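Local coordinates for protein salt-tolerant glutaminase (Micrococcus luteus, PDB 3AGD) that probably catalyses the hydrolysis of L-glutamine to L-glutamate and ammonium, at residues P6-S11 / S299-L304. Numbering follows the deposited sequence.
Sequences PDYLAS and SEDFRL
Y8 reaches from the N-terminal helix to the end of helix 289-301, where D301 takes its hydroxyl and F302 sets its tip against one face of the ring. The two backbones stay well apart, with the CA atoms of Y8 and D301 9.7 Å from each other, and side chains alone bridge the gap. In Y8, CG stands anti to the backbone N (chi1 163°), which carries the ring across to the end of the other helix. At the far end the phenol OH donates to D301 OD2 over a short 2.5 Å, meeting the lone pair that faces away from OD1. OD2 lies at the rim of the phenol, in the ring plane, while the carboxylate itself is turned almost perpendicular to that plane, at 83°. The same OD2 also takes a salt bridge from R297, one turn back on the helix, so a charged partner and a phenol together fix this oxygen.

F302 comes the opposite way past the tyrosine. Its CZ sits over one face of the Y8 ring, off-centre toward the rim, and touches Y8 CD2 at 3.3 Å; its CE1 lies 3.5 Å from Y8 CE2. The rings meet obliquely, planes at 47° and centroids 4.4 Å apart. Y8 is thus held by its hydroxyl at one end and pressed on a face nearer its root.

Just beyond, R303 adopts positive phi as C-prime residue of a Schellman motif, with L304 N bonded to S299 O at 2.9 Å, and the chain leaves the helix. F302 also meets F337 and V420 of the second subunit, placing this contact beside the subunit interface. Helix 4-16 packs against helix 289-301, where Y8 and L9 touch L298, and against the antiparallel sheet, where L9 packs on strands 40-44 and 50-54.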
ATOM      1  N   PRO A   6     -10.699  21.895  -1.619  1.00 27.97           N
ATOM      2  CA  PRO A   6     -10.818  22.540  -2.931  1.00 28.99           C
ATOM      3  C   PRO A   6     -10.004  23.838  -2.960  1.00 28.67           C
ATOM      4  O   PRO A   6      -9.474  24.227  -4.001  1.00 27.35           O
ATOM      5  CB  PRO A   6     -12.318  22.800  -3.049  1.00 30.46           C
ATOM      6  CG  PRO A   6     -12.907  21.654  -2.298  1.00 31.20           C
ATOM      7  CD  PRO A   6     -12.030  21.600  -1.064  1.00 29.65           C
ATOM      8  N   ASP A   7      -9.919  24.501  -1.808  1.00 27.29           N
ATOM      9  CA  ASP A   7      -9.159  25.742  -1.687  1.00 28.29           C
ATOM     10  C   ASP A   7      -7.673  25.426  -1.809  1.00 28.14           C
ATOM     11  O   ASP A   7      -6.910  26.179  -2.418  1.00 29.79           O
ATOM     12  CB  ASP A   7      -9.452  26.414  -0.345  1.00 32.77           C
ATOM     13  CG  ASP A   7     -10.821  27.077  -0.310  1.00 37.02           C
ATOM     14  OD1 ASP A   7     -11.240  27.518   0.781  1.00 44.13           O
ATOM     15  OD2 ASP A   7     -11.473  27.164  -1.373  1.00 30.01           O
ATOM     16  N   TYR A   8      -7.268  24.306  -1.218  1.00 26.46           N
ATOM     17  CA  TYR A   8      -5.883  23.871  -1.295  1.00 25.42           C
ATOM     18  C   TYR A   8      -5.521  23.671  -2.765  1.00 23.54           C
ATOM     19  O   TYR A   8      -4.484  24.137  -3.236  1.00 24.09           O
ATOM     20  CB  TYR A   8      -5.691  22.544  -0.561  1.00 25.97           C
ATOM     21  CG  TYR A   8      -4.407  21.855  -0.956  1.00 24.57           C
ATOM     22  CD1 TYR A   8      -3.189  22.232  -0.394  1.00 25.45           C
ATOM     23  CD2 TYR A   8      -4.398  20.885  -1.958  1.00 22.36           C
ATOM     24  CE1 TYR A   8      -1.993  21.665  -0.825  1.00 25.12           C
ATOM     25  CE2 TYR A   8      -3.209  20.313  -2.397  1.00 22.82           C
ATOM     26  CZ  TYR A   8      -2.012  20.710  -1.830  1.00 23.50           C
ATOM     27  OH  TYR A   8      -0.833  20.175  -2.290  1.00 26.28           O
ATOM     28  N   LEU A   9      -6.384  22.959  -3.482  1.00 22.45           N
ATOM     29  CA  LEU A   9      -6.159  22.689  -4.896  1.00 21.21           C
ATOM     30  C   LEU A   9      -6.095  23.985  -5.695  1.00 24.60           C
ATOM     31  O   LEU A   9      -5.219  24.154  -6.546  1.00 24.39           O
ATOM     32  CB  LEU A   9      -7.265  21.782  -5.449  1.00 17.64           C
ATOM     33  CG  LEU A   9      -7.316  20.361  -4.868  1.00 18.47           C
ATOM     34  CD1 LEU A   9      -8.454  19.588  -5.507  1.00 18.23           C
ATOM     35  CD2 LEU A   9      -5.992  19.649  -5.106  1.00 14.14           C
ATOM     36  N   ALA A  10      -7.023  24.897  -5.414  1.00 23.60           N
ATOM     37  CA  ALA A  10      -7.065  26.181  -6.104  1.00 23.55           C
ATOM     38  C   ALA A  10      -5.741  26.912  -5.920  1.00 26.10           C
ATOM     39  O   ALA A  10      -5.223  27.515  -6.860  1.00 24.98           O
ATOM     40  CB  ALA A  10      -8.219  27.029  -5.570  1.00 24.09           C
ATOM     41  N   SER A  11      -5.195  26.853  -4.708  1.00 28.92           N
ATOM     42  CA  SER A  11      -3.920  27.501  -4.407  1.00 29.33           C
ATOM     43  C   SER A  11      -2.786  26.791  -5.132  1.00 28.66           C
ATOM     44  O   SER A  11      -1.872  27.428  -5.655  1.00 29.18           O
ATOM     45  CB  SER A  11      -3.642  27.472  -2.902  1.00 32.43           C
ATOM     46  OG  SER A  11      -4.682  28.104  -2.183  1.00 40.00           O
ATOM     47  N   SER A 299       1.366  14.348  -2.729  1.00 23.77           N
ATOM     48  CA  SER A 299       1.984  13.340  -1.879  1.00 20.67           C
ATOM     49  C   SER A 299       2.686  13.978  -0.678  1.00 19.97           C
ATOM     50  O   SER A 299       2.528  13.522   0.460  1.00 15.83           O
ATOM     51  CB  SER A 299       2.994  12.516  -2.686  1.00 19.62           C
ATOM     52  OG  SER A 299       3.831  11.755  -1.828  1.00 21.91           O
ATOM     53  N   GLU A 300       3.453  15.036  -0.927  1.00 19.78           N
ATOM     54  CA  GLU A 300       4.173  15.708   0.148  1.00 24.32           C
ATOM     55  C   GLU A 300       3.313  16.556   1.084  1.00 23.76           C
ATOM     56  O   GLU A 300       3.454  16.466   2.303  1.00 22.21           O
ATOM     57  CB  GLU A 300       5.293  16.584  -0.413  1.00 31.47           C
ATOM     58  CG  GLU A 300       6.046  17.334   0.676  1.00 43.89           C
ATOM     59  CD  GLU A 300       7.223  18.125   0.149  1.00 56.26           C
ATOM     60  OE1 GLU A 300       7.029  18.937  -0.783  1.00 58.61           O
ATOM     61  OE2 GLU A 300       8.344  17.937   0.675  1.00 61.29           O
ATOM     62  N   ASP A 301       2.434  17.381   0.521  1.00 23.19           N
ATOM     63  CA  ASP A 301       1.587  18.251   1.332  1.00 24.05           C
ATOM     64  C   ASP A 301       0.580  17.506   2.196  1.00 25.08           C
ATOM     65  O   ASP A 301       0.307  17.904   3.324  1.00 28.61           O
ATOM     66  CB  ASP A 301       0.840  19.246   0.443  1.00 27.04           C
ATOM     67  CG  ASP A 301       1.769  20.217  -0.243  1.00 28.46           C
ATOM     68  OD1 ASP A 301       2.885  20.420   0.278  1.00 28.01           O
ATOM     69  OD2 ASP A 301       1.382  20.788  -1.288  1.00 29.61           O
ATOM     70  N   PHE A 302       0.020  16.430   1.660  1.00 21.03           N
ATOM     71  CA  PHE A 302      -0.964  15.649   2.390  1.00 20.58           C
ATOM     72  C   PHE A 302      -0.349  14.393   2.997  1.00 20.95           C
ATOM     73  O   PHE A 302      -1.043  13.597   3.633  1.00 21.09           O
ATOM     74  CB  PHE A 302      -2.112  15.272   1.449  1.00 18.15           C
ATOM     75  CG  PHE A 302      -2.994  16.432   1.066  1.00 22.65           C
ATOM     76  CD1 PHE A 302      -3.564  16.500  -0.203  1.00 24.55           C
ATOM     77  CD2 PHE A 302      -3.294  17.432   1.989  1.00 26.02           C
ATOM     78  CE1 PHE A 302      -4.424  17.549  -0.549  1.00 28.40           C
ATOM     79  CE2 PHE A 302      -4.155  18.487   1.653  1.00 27.66           C
ATOM     80  CZ  PHE A 302      -4.720  18.542   0.384  1.00 28.27           C
ATOM     81  N   ARG A 303       0.957  14.230   2.812  1.00 23.57           N
ATOM     82  CA  ARG A 303       1.675  13.061   3.311  1.00 26.51           C
ATOM     83  C   ARG A 303       0.954  11.777   2.913  1.00 22.42           C
ATOM     84  O   ARG A 303       0.643  10.926   3.749  1.00 22.81           O
ATOM     85  CB  ARG A 303       1.839  13.139   4.829  1.00 36.13           C
ATOM     86  CG  ARG A 303       2.672  14.329   5.273  1.00 44.96           C
ATOM     87  CD  ARG A 303       4.107  14.218   4.776  1.00 52.33           C
ATOM     88  NE  ARG A 303       4.823  15.488   4.885  1.00 60.30           N
ATOM     89  CZ  ARG A 303       6.147  15.606   4.857  1.00 65.60           C
ATOM     90  NH1 ARG A 303       6.713  16.803   4.958  1.00 67.58           N
ATOM     91  NH2 ARG A 303       6.908  14.527   4.746  1.00 65.99           N
ATOM     92  N   LEU A 304       0.684  11.666   1.616  1.00 18.93           N
ATOM     93  CA  LEU A 304       0.021  10.506   1.047  1.00 19.15           C
ATOM     94  C   LEU A 304       1.100   9.587   0.475  1.00 22.09           C
ATOM     95  O   LEU A 304       2.087  10.053  -0.097  1.00 24.95           O
ATOM     96  CB  LEU A 304      -0.945  10.943  -0.059  1.00 15.51           C
ATOM     97  CG  LEU A 304      -2.208  11.664   0.424  1.00 19.81           C
ATOM     98  CD1 LEU A 304      -2.981  12.233  -0.752  1.00 22.13           C
ATOM     99  CD2 LEU A 304      -3.078  10.680   1.195  1.00 25.60           C
TER